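Local coordinates for SIR4-interacting protein SIF2 (Saccharomyces cerevisiae, PDB 1R5M), which antagonises telomeric silencing in yeast, belongs to the Set3 corepressor complex and may recruit SIR4 to non-telomeric sites, at residues 342-347 with 400-405; 49-54 with 408-413; 143-148 with 174-179. One frame throughout, in Å; residues are numbered along the deposited sequence.

How the contacts relate
The three contacts illustrate how a ring of WD repeats is packed and closed. Contacts 1 and 2 are neighbours, with centres 10 Å apart, and touch through strands 397-402 and 408-413, adjacent antiparallel strands of repeat 8. Contact 1 sets that repeat against repeat 7, whereas contact 2 sets it against repeat 1, so its two segments are the farthest apart in sequence and the last repeat meets the first. Both other contacts are nested within the loop that contact 2 closes, contact 3 coming before contact 1. Contact 3 lies across the chain's centre from contact 1, their centres about 29 Å apart, and joins strand 141-145 to repeat 3.

Contact 1: 342-347 with 400-405; sequences GQKYAV and LSWNCA
Leu-400 begins the contact by laying one methyl, CD1, against Ala-346, 3.8 Å from its carbonyl O and 3.9 Å from its CB. With CG between the backbone N and the carbonyl carbon (chi1 66°) and CD1 extended beyond it, the methyl is directed at the neighbouring strand. The same methyl also touches the carbonyl carbon of Val-347, whose own side chain is directed away. The CB of Ser-401 points away from 342-347, and its OG is hydrogen-bonded to Ser-51 OG. Trp-402 faces the contact again and supplies its broadest surface. The benzene end of the indole meets two residues: CH2 lies 3.6 Å from Lys-344 CB, and CZ2 lies 3.8 Å from Ala-346 CB. Both methyl and methylene come at the ring obliquely. NE1 of the indole is turned to the backbone O of Arg-337, and this hydrogen bond would limit rotation of the ring beside Ala-346. Lys-344 shares only the root of its side chain with Trp-402; bends at chi2 and chi4 take the ammonium group off to a salt bridge with Asp-358 and a cation-pi contact with Tyr-385. No hydrogen bond joins the two segments, whose strands run nearly antiparallel at 160° with axes 8.2 Å apart, so they meet by van der Waals contact, side chains of 400-402 against side chains and backbone of 344-347. Strand 344-349 lies between 333-338 and 354-358 in repeat 7, and Trp-402 reaches past it to Val-356; strand 397-402, from repeat 8, has 408-413 beside it, which adds Ile-409 to the apolar layer between the two propeller blades.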
loop_
_atom_site.group_PDB
_atom_site.type_symbol
_atom_site.label_atom_id
_atom_site.label_comp_id
_atom_site.label_asym_id
_atom_site.label_seq_id
_atom_site.Cartn_x
_atom_site.Cartn_y
_atom_site.Cartn_z
ATOM N N GLY A 342 10.397 -9.856 3.169
ATOM C CA GLY A 342 11.187 -8.688 3.525
ATOM C C GLY A 342 12.594 -8.641 2.958
ATOM O O GLY A 342 13.417 -7.846 3.408
ATOM N N GLN A 343 12.868 -9.473 1.958
ATOM C CA GLN A 343 14.197 -9.533 1.356
ATOM C C GLN A 343 14.325 -8.800 0.025
ATOM O O GLN A 343 15.428 -8.647 -0.498
ATOM C CB GLN A 343 14.603 -10.998 1.163
ATOM C CG GLN A 343 14.669 -11.792 2.461
ATOM C CD GLN A 343 15.918 -11.487 3.265
ATOM O OE1 GLN A 343 16.280 -10.328 3.458
ATOM N NE2 GLN A 343 16.581 -12.534 3.743
ATOM N N LYS A 344 13.201 -8.352 -0.524
ATOM C CA LYS A 344 13.213 -7.654 -1.806
ATOM C C LYS A 344 12.303 -6.436 -1.772
ATOM O O LYS A 344 11.247 -6.463 -1.144
ATOM C CB LYS A 344 12.744 -8.600 -2.917
ATOM C CG LYS A 344 13.580 -9.870 -3.074
ATOM C CD LYS A 344 14.923 -9.576 -3.722
ATOM C CE LYS A 344 15.743 -10.848 -3.907
ATOM N NZ LYS A 344 16.141 -11.447 -2.598
ATOM N N TYR A 345 12.716 -5.370 -2.445
ATOM C CA TYR A 345 11.923 -4.146 -2.497
ATOM C C TYR A 345 11.773 -3.746 -3.958
ATOM O O TYR A 345 12.766 -3.510 -4.646
ATOM C CB TYR A 345 12.612 -3.024 -1.712
ATOM C CG TYR A 345 11.703 -1.851 -1.406
ATOM C CD1 TYR A 345 10.603 -2.004 -0.562
ATOM C CD2 TYR A 345 11.939 -0.593 -1.957
ATOM C CE1 TYR A 345 9.758 -0.929 -0.271
ATOM C CE2 TYR A 345 11.099 0.490 -1.673
ATOM C CZ TYR A 345 10.013 0.312 -0.829
ATOM O OH TYR A 345 9.186 1.375 -0.533
ATOM N N ALA A 346 10.532 -3.677 -4.427
ATOM C CA ALA A 346 10.253 -3.325 -5.814
ATOM C C ALA A 346 9.731 -1.902 -5.921
ATOM O O ALA A 346 8.841 -1.503 -5.171
ATOM C CB ALA A 346 9.233 -4.295 -6.399
ATOM N N VAL A 347 10.286 -1.139 -6.859
ATOM C CA VAL A 347 9.864 0.241 -7.060
ATOM C C VAL A 347 9.524 0.516 -8.517
ATOM O O VAL A 347 10.113 -0.072 -9.423
ATOM C CB VAL A 347 10.955 1.238 -6.618
ATOM C CG1 VAL A 347 11.201 1.113 -5.122
ATOM C CG2 VAL A 347 12.238 0.988 -7.395
ATOM N N LEU A 400 2.059 -1.384 -8.115
ATOM C CA LEU A 400 2.650 -2.699 -8.280
ATOM C C LEU A 400 2.341 -3.485 -7.016
ATOM O O LEU A 400 2.109 -2.901 -5.954
ATOM C CB LEU A 400 4.163 -2.608 -8.534
ATOM C CG LEU A 400 5.153 -2.102 -7.491
ATOM C CD1 LEU A 400 6.554 -2.086 -8.115
ATOM C CD2 LEU A 400 4.772 -0.704 -7.031
ATOM N N SER A 401 2.297 -4.805 -7.133
ATOM C CA SER A 401 2.001 -5.644 -5.979
ATOM C C SER A 401 2.676 -7.001 -6.090
ATOM O O SER A 401 2.775 -7.568 -7.180
ATOM C CB SER A 401 0.489 -5.834 -5.852
ATOM O OG SER A 401 -0.031 -6.497 -6.989
ATOM N N TRP A 402 3.138 -7.507 -4.949
ATOM C CA TRP A 402 3.803 -8.807 -4.860
ATOM C C TRP A 402 2.834 -9.917 -4.481
ATOM O O TRP A 402 1.954 -9.710 -3.640
ATOM C CB TRP A 402 4.844 -8.826 -3.743
ATOM C CG TRP A 402 6.084 -8.031 -3.915
ATOM C CD1 TRP A 402 6.311 -6.752 -3.486
ATOM C CD2 TRP A 402 7.327 -8.509 -4.429
ATOM N NE1 TRP A 402 7.629 -6.412 -3.691
ATOM C CE2 TRP A 402 8.273 -7.475 -4.270
ATOM C CE3 TRP A 402 7.735 -9.720 -5.006
ATOM C CZ2 TRP A 402 9.605 -7.614 -4.664
ATOM C CZ3 TRP A 402 9.063 -9.859 -5.397
ATOM C CH2 TRP A 402 9.980 -8.811 -5.224
ATOM N N ASN A 403 3.006 -11.105 -5.057
ATOM C CA ASN A 403 2.159 -12.210 -4.629
ATOM C C ASN A 403 2.824 -12.680 -3.329
ATOM O O ASN A 403 3.965 -12.301 -3.041
ATOM C CB ASN A 403 2.050 -13.307 -5.710
ATOM C CG ASN A 403 3.271 -14.203 -5.810
ATOM O OD1 ASN A 403 4.404 -13.791 -5.572
ATOM N ND2 ASN A 403 3.033 -15.451 -6.207
ATOM N N CYS A 404 2.124 -13.467 -2.523
ATOM C CA CYS A 404 2.682 -13.861 -1.235
ATOM C C CYS A 404 3.952 -14.704 -1.263
ATOM O O CYS A 404 4.721 -14.692 -0.302
ATOM C CB CYS A 404 1.607 -14.548 -0.375
ATOM S SG CYS A 404 0.939 -16.099 -1.010
ATOM N N ALA A 405 4.180 -15.414 -2.362
ATOM C CA ALA A 405 5.365 -16.258 -2.492
ATOM C C ALA A 405 6.580 -15.466 -2.967
ATOM O O ALA A 405 7.714 -15.948 -2.903
ATOM C CB ALA A 405 5.078 -17.403 -3.455
#

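Contact 2: 49-54 with 408-413; sequences VSSTWN and KISVAY. With SO4 (sulfate ion), chain C.
Trp-53 lies across Lys-408 and beside Ser-410, and its side chain maps the contact atom by atom. CB leaves the strand on the side of 408-413, and CG stands anti to the carbonyl carbon (chi1 -64°), which brings the indole over to the other blade. NE1 comes first: it sits 3.5 Å from Ser-410 CB, with the backbone N of Ser-410 in the ring plane at its edge, and makes a weak hydrogen bond to Ser-401 O. Farther along, CZ2 approaches Lys-408 CB at 4.0 Å. At the tip, CH2 is 3.9 Å from Lys-408 CD, where the long lysine chain crosses the indole at about a right angle before it carries its ammonium group off from the ring.

The neighbouring pair is polar. Ser-410 OG donates a hydrogen bond of 2.9 Å to Ser-51 OG, and Ser-51 OG in turn gives its own proton to a water molecule 2.6 Å away. That water donates to the backbone O of Ser-410, closing a small ring of bonds. The buried hydroxyl of Ser-51 thus has three hydrogen-bond partners, two serine hydroxyls and a water. Farther on, Ala-412 CB packs 3.6 Å from Val-49 O. Thr-52 points the other way, and its OG1 donates a 2.8 Å hydrogen bond to O4 of a sulfate ion that probably came from the crystallisation liquor.

The strands run at 169°, almost antiparallel, across the interface where the last and first blades of the WD40 propeller meet and the ring closes: 50-53 is an outermost strand of its sheet and pairs with 60-65, from which Leu-61 touches Ser-51, Trp-53 and Ser-410, whereas 408-413 is held between 397-402 and 419-422 in repeat 8.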
loop_
_atom_site.group_PDB
_atom_site.type_symbol
_atom_site.label_atom_id
_atom_site.label_comp_id
_atom_site.label_asym_id
_atom_site.label_seq_id
_atom_site.Cartn_x
_atom_site.Cartn_y
_atom_site.Cartn_z
ATOM N N VAL A 49 -6.141 -0.507 -12.692
ATOM C CA VAL A 49 -5.835 0.712 -11.958
ATOM C C VAL A 49 -4.844 0.401 -10.841
ATOM O O VAL A 49 -3.873 1.130 -10.634
ATOM C CB VAL A 49 -7.121 1.319 -11.367
ATOM C CG1 VAL A 49 -6.786 2.545 -10.542
ATOM C CG2 VAL A 49 -8.078 1.689 -12.496
ATOM N N SER A 50 -5.106 -0.687 -10.125
ATOM C CA SER A 50 -4.241 -1.141 -9.041
ATOM C C SER A 50 -4.579 -2.605 -8.803
ATOM O O SER A 50 -5.555 -3.119 -9.350
ATOM C CB SER A 50 -4.496 -0.337 -7.763
ATOM O OG SER A 50 -5.765 -0.646 -7.212
ATOM N N SER A 51 -3.774 -3.283 -7.997
ATOM C CA SER A 51 -4.036 -4.685 -7.719
ATOM C C SER A 51 -3.424 -5.082 -6.390
ATOM O O SER A 51 -2.589 -4.368 -5.837
ATOM C CB SER A 51 -3.479 -5.572 -8.842
ATOM O OG SER A 51 -2.061 -5.563 -8.866
ATOM N N THR A 52 -3.870 -6.217 -5.869
ATOM C CA THR A 52 -3.355 -6.728 -4.615
ATOM C C THR A 52 -3.560 -8.242 -4.590
ATOM O O THR A 52 -4.655 -8.742 -4.853
ATOM C CB THR A 52 -4.043 -6.041 -3.402
ATOM O OG1 THR A 52 -3.526 -6.589 -2.185
ATOM C CG2 THR A 52 -5.554 -6.216 -3.455
ATOM N N TRP A 53 -2.484 -8.967 -4.308
ATOM C CA TRP A 53 -2.537 -10.423 -4.266
ATOM C C TRP A 53 -3.077 -10.932 -2.941
ATOM O O TRP A 53 -2.952 -10.276 -1.909
ATOM C CB TRP A 53 -1.143 -11.013 -4.490
ATOM C CG TRP A 53 -0.564 -10.735 -5.838
ATOM C CD1 TRP A 53 0.053 -9.587 -6.247
ATOM C CD2 TRP A 53 -0.525 -11.634 -6.954
ATOM N NE1 TRP A 53 0.478 -9.717 -7.550
ATOM C CE2 TRP A 53 0.136 -10.963 -8.007
ATOM C CE3 TRP A 53 -0.985 -12.941 -7.165
ATOM C CZ2 TRP A 53 0.350 -11.557 -9.257
ATOM C CZ3 TRP A 53 -0.772 -13.532 -8.411
ATOM C CH2 TRP A 53 -0.109 -12.837 -9.439
ATOM N N ASN A 54 -3.680 -12.115 -2.977
ATOM C CA ASN A 54 -4.217 -12.712 -1.768
ATOM C C ASN A 54 -3.051 -12.967 -0.812
ATOM O O ASN A 54 -2.008 -13.481 -1.215
ATOM C CB ASN A 54 -4.925 -14.015 -2.116
ATOM C CG ASN A 54 -5.701 -14.574 -0.948
ATOM O OD1 ASN A 54 -5.128 -15.140 -0.019
ATOM N ND2 ASN A 54 -7.018 -14.400 -0.979
ATOM N N LYS A 408 6.027 -13.383 -8.187
ATOM C CA LYS A 408 5.245 -12.659 -9.183
ATOM C C LYS A 408 4.920 -11.252 -8.707
ATOM O O LYS A 408 4.694 -11.022 -7.518
ATOM C CB LYS A 408 3.924 -13.380 -9.480
ATOM C CG LYS A 408 4.075 -14.765 -10.090
ATOM C CD LYS A 408 2.718 -15.401 -10.331
ATOM C CE LYS A 408 2.864 -16.799 -10.907
ATOM N NZ LYS A 408 3.673 -17.676 -10.013
ATOM N N ILE A 409 4.915 -10.313 -9.646
ATOM C CA ILE A 409 4.561 -8.928 -9.359
ATOM C C ILE A 409 3.564 -8.487 -10.419
ATOM O O ILE A 409 3.742 -8.769 -11.606
ATOM C CB ILE A 409 5.788 -7.977 -9.398
ATOM C CG1 ILE A 409 6.677 -8.232 -8.179
ATOM C CG2 ILE A 409 5.332 -6.514 -9.408
ATOM C CD1 ILE A 409 7.922 -7.354 -8.115
ATOM N N SER A 410 2.499 -7.827 -9.978
ATOM C CA SER A 410 1.479 -7.317 -10.881
ATOM C C SER A 410 1.774 -5.837 -11.063
ATOM O O SER A 410 1.861 -5.090 -10.088
ATOM C CB SER A 410 0.087 -7.507 -10.278
ATOM O OG SER A 410 -0.908 -6.964 -11.126
ATOM N N VAL A 411 1.927 -5.430 -12.319
ATOM C CA VAL A 411 2.243 -4.055 -12.676
ATOM C C VAL A 411 1.033 -3.368 -13.300
ATOM O O VAL A 411 0.472 -3.846 -14.289
ATOM C CB VAL A 411 3.420 -4.019 -13.682
ATOM C CG1 VAL A 411 3.805 -2.588 -13.987
ATOM C CG2 VAL A 411 4.612 -4.785 -13.117
ATOM N N ALA A 412 0.634 -2.246 -12.717
ATOM C CA ALA A 412 -0.506 -1.493 -13.216
ATOM C C ALA A 412 -0.047 -0.239 -13.951
ATOM O O ALA A 412 0.508 0.677 -13.342
ATOM C CB ALA A 412 -1.433 -1.113 -12.050
ATOM N N TYR A 413 -0.261 -0.209 -15.263
ATOM C CA TYR A 413 0.106 0.958 -16.061
ATOM C C TYR A 413 -1.089 1.903 -16.074
ATOM O O TYR A 413 -2.233 1.471 -15.922
ATOM C CB TYR A 413 0.466 0.559 -17.497
ATOM C CG TYR A 413 1.775 -0.186 -17.623
ATOM C CD1 TYR A 413 1.819 -1.580 -17.564
ATOM C CD2 TYR A 413 2.972 0.504 -17.802
ATOM C CE1 TYR A 413 3.027 -2.269 -17.685
ATOM C CE2 TYR A 413 4.185 -0.176 -17.921
ATOM C CZ TYR A 413 4.202 -1.558 -17.863
ATOM O OH TYR A 413 5.398 -2.232 -17.984
HETATM S S SO4 C . -0.401 -4.519 -1.621
HETATM O O1 SO4 C . 0.336 -4.199 -0.382
HETATM O O2 SO4 C . -1.557 -3.615 -1.762
HETATM O O3 SO4 C . 0.499 -4.346 -2.781
HETATM O O4 SO4 C . -0.888 -5.908 -1.556
HETATM O O HOH W 1 -0.705 -3.466 -9.550
#

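Contact 3: 143-148 with 174-179; sequences NVLNFH and ILWNVI
Leu-145 lies over one face of the Trp-176 indole. Its CB stands 3.6 Å from the centroid of the six-membered ring and only 15° off the ring normal, a CH-pi contact, while CD2 continues over the same face toward the rim and ends 4.2 Å from Val-178 CG2. The two side chains run alongside each other in opposite senses, giving the leucine a long overlap with the ring. The other face of the indole is taken by Ile-174 from its own strand: chi1 of -56° puts CG2 opposite the backbone N, and this methyl lies 3.3 Å above the ring plane near its rim. The tryptophan is therefore sandwiched between two aliphatic branches.

Ile-174 also meets the other segment through its longer branch. CG1 lies 3.6 Å from His-148 NE2, and the bend at chi2 beyond it brings CD1 to 3.5 Å from Phe-147 CD2. Phe-147 and Ile-174 cross at about a right angle, and the phenylalanine ring meets CD1 of the isoleucine obliquely. Phe-147 also sets CB 3.6 Å from Trp-176 CH2, while its backbone N lies at the indole edge, in the ring plane. The imidazole of His-148 likewise meets Ile-174 obliquely.

The polar ends of the two rings converge on Ser-166: its OG is hydrogen-bonded both to His-148 NE2 and to Trp-176 NE1, and His-148 ND1 is bonded to Asp-168 OD2. Such a chain from aspartate through histidine and serine to tryptophan is the hydrogen-bonded tetrad found in many WD40 repeats, which would limit the rotation of both rings and links the segment entering repeat 3 to strands 163-168 and 173-177, the middle strands of the blade.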
loop_
_atom_site.group_PDB
_atom_site.type_symbol
_atom_site.label_atom_id
_atom_site.label_comp_id
_atom_site.label_asym_id
_atom_site.label_seq_id
_atom_site.Cartn_x
_atom_site.Cartn_y
_atom_site.Cartn_z
ATOM N N ASN A 143 -21.518 -7.703 1.813
ATOM C CA ASN A 143 -22.125 -6.529 2.423
ATOM C C ASN A 143 -21.802 -5.300 1.585
ATOM O O ASN A 143 -20.811 -5.284 0.857
ATOM C CB ASN A 143 -21.532 -6.349 3.825
ATOM C CG ASN A 143 -22.514 -5.765 4.820
ATOM O OD1 ASN A 143 -23.519 -5.164 4.448
ATOM N ND2 ASN A 143 -22.213 -5.931 6.106
ATOM N N VAL A 144 -22.648 -4.279 1.678
ATOM C CA VAL A 144 -22.413 -3.031 0.963
ATOM C C VAL A 144 -22.283 -1.970 2.044
ATOM O O VAL A 144 -23.195 -1.788 2.853
ATOM C CB VAL A 144 -23.580 -2.679 0.019
ATOM C CG1 VAL A 144 -23.301 -1.352 -0.680
ATOM C CG2 VAL A 144 -23.767 -3.782 -1.007
ATOM N N LEU A 145 -21.137 -1.294 2.065
ATOM C CA LEU A 145 -20.837 -0.258 3.053
ATOM C C LEU A 145 -20.739 1.098 2.366
ATOM O O LEU A 145 -19.671 1.490 1.891
ATOM C CB LEU A 145 -19.516 -0.589 3.756
ATOM C CG LEU A 145 -19.525 -1.709 4.811
ATOM C CD1 LEU A 145 -20.093 -2.995 4.243
ATOM C CD2 LEU A 145 -18.103 -1.930 5.309
ATOM N N ASN A 146 -21.850 1.824 2.340
ATOM C CA ASN A 146 -21.882 3.113 1.663
ATOM C C ASN A 146 -22.093 4.312 2.581
ATOM O O ASN A 146 -23.157 4.473 3.178
ATOM C CB ASN A 146 -22.967 3.076 0.585
ATOM C CG ASN A 146 -22.837 4.208 -0.405
ATOM O OD1 ASN A 146 -21.740 4.503 -0.879
ATOM N ND2 ASN A 146 -23.958 4.843 -0.734
ATOM N N PHE A 147 -21.066 5.148 2.692
ATOM C CA PHE A 147 -21.135 6.347 3.516
ATOM C C PHE A 147 -20.237 7.434 2.926
ATOM O O PHE A 147 -20.602 8.610 2.906
ATOM C CB PHE A 147 -20.715 6.044 4.956
ATOM C CG PHE A 147 -21.103 7.116 5.933
ATOM C CD1 PHE A 147 -22.442 7.326 6.254
ATOM C CD2 PHE A 147 -20.140 7.930 6.512
ATOM C CE1 PHE A 147 -22.814 8.334 7.140
ATOM C CE2 PHE A 147 -20.501 8.944 7.401
ATOM C CZ PHE A 147 -21.842 9.144 7.714
ATOM N N HIS A 148 -19.059 7.040 2.446
ATOM C CA HIS A 148 -18.134 7.992 1.834
ATOM C C HIS A 148 -18.761 8.561 0.567
ATOM O O HIS A 148 -19.540 7.885 -0.099
ATOM C CB HIS A 148 -16.829 7.300 1.434
ATOM C CG HIS A 148 -15.975 6.881 2.588
ATOM N ND1 HIS A 148 -15.150 7.757 3.264
ATOM C CD2 HIS A 148 -15.792 5.669 3.166
ATOM C CE1 HIS A 148 -14.494 7.100 4.205
ATOM N NE2 HIS A 148 -14.866 5.833 4.165
ATOM N N ILE A 174 -13.772 6.612 8.278
ATOM C CA ILE A 174 -14.832 5.849 8.920
ATOM C C ILE A 174 -14.355 4.547 9.548
ATOM O O ILE A 174 -13.556 3.824 8.954
ATOM C CB ILE A 174 -15.932 5.487 7.892
ATOM C CG1 ILE A 174 -16.467 6.753 7.221
ATOM C CG2 ILE A 174 -17.047 4.704 8.571
ATOM C CD1 ILE A 174 -17.117 7.731 8.169
ATOM N N LEU A 175 -14.853 4.265 10.750
ATOM C CA LEU A 175 -14.556 3.024 11.458
ATOM C C LEU A 175 -15.820 2.191 11.281
ATOM O O LEU A 175 -16.906 2.613 11.686
ATOM C CB LEU A 175 -14.316 3.279 12.949
ATOM C CG LEU A 175 -14.377 2.028 13.830
ATOM C CD1 LEU A 175 -13.254 1.064 13.463
ATOM C CD2 LEU A 175 -14.279 2.441 15.296
ATOM N N TRP A 176 -15.682 1.026 10.659
ATOM C CA TRP A 176 -16.825 0.155 10.409
ATOM C C TRP A 176 -16.769 -1.164 11.148
ATOM O O TRP A 176 -15.694 -1.691 11.421
ATOM C CB TRP A 176 -16.915 -0.257 8.934
ATOM C CG TRP A 176 -16.951 0.811 7.902
ATOM C CD1 TRP A 176 -15.887 1.478 7.363
ATOM C CD2 TRP A 176 -18.109 1.273 7.207
ATOM N NE1 TRP A 176 -16.313 2.321 6.367
ATOM C CE2 TRP A 176 -17.676 2.216 6.250
ATOM C CE3 TRP A 176 -19.477 0.975 7.298
ATOM C CZ2 TRP A 176 -18.563 2.868 5.388
ATOM C CZ3 TRP A 176 -20.359 1.625 6.440
ATOM C CH2 TRP A 176 -19.896 2.560 5.497
ATOM N N ASN A 177 -17.946 -1.689 11.471
ATOM C CA ASN A 177 -18.028 -3.035 12.009
ATOM C C ASN A 177 -18.293 -3.642 10.629
ATOM O O ASN A 177 -19.378 -3.477 10.068
ATOM C CB ASN A 177 -19.242 -3.230 12.909
ATOM C CG ASN A 177 -19.473 -4.689 13.237
ATOM O OD1 ASN A 177 -19.342 -5.549 12.369
ATOM N ND2 ASN A 177 -19.823 -4.976 14.488
ATOM N N VAL A 178 -17.288 -4.296 10.060
ATOM C CA VAL A 178 -17.398 -4.841 8.714
ATOM C C VAL A 178 -18.399 -5.979 8.536
ATOM O O VAL A 178 -18.927 -6.186 7.441
ATOM C CB VAL A 178 -15.997 -5.277 8.197
ATOM C CG1 VAL A 178 -15.628 -6.645 8.747
ATOM C CG2 VAL A 178 -15.972 -5.258 6.680
ATOM N N ILE A 179 -18.674 -6.706 9.612
ATOM C CA ILE A 179 -19.617 -7.813 9.543
ATOM C C ILE A 179 -21.060 -7.313 9.478
ATOM O O ILE A 179 -21.850 -7.793 8.663
ATOM C CB ILE A 179 -19.428 -8.767 10.744
ATOM C CG1 ILE A 179 -18.076 -9.479 10.612
ATOM C CG2 ILE A 179 -20.570 -9.774 10.811
ATOM C CD1 ILE A 179 -17.732 -10.395 11.767
#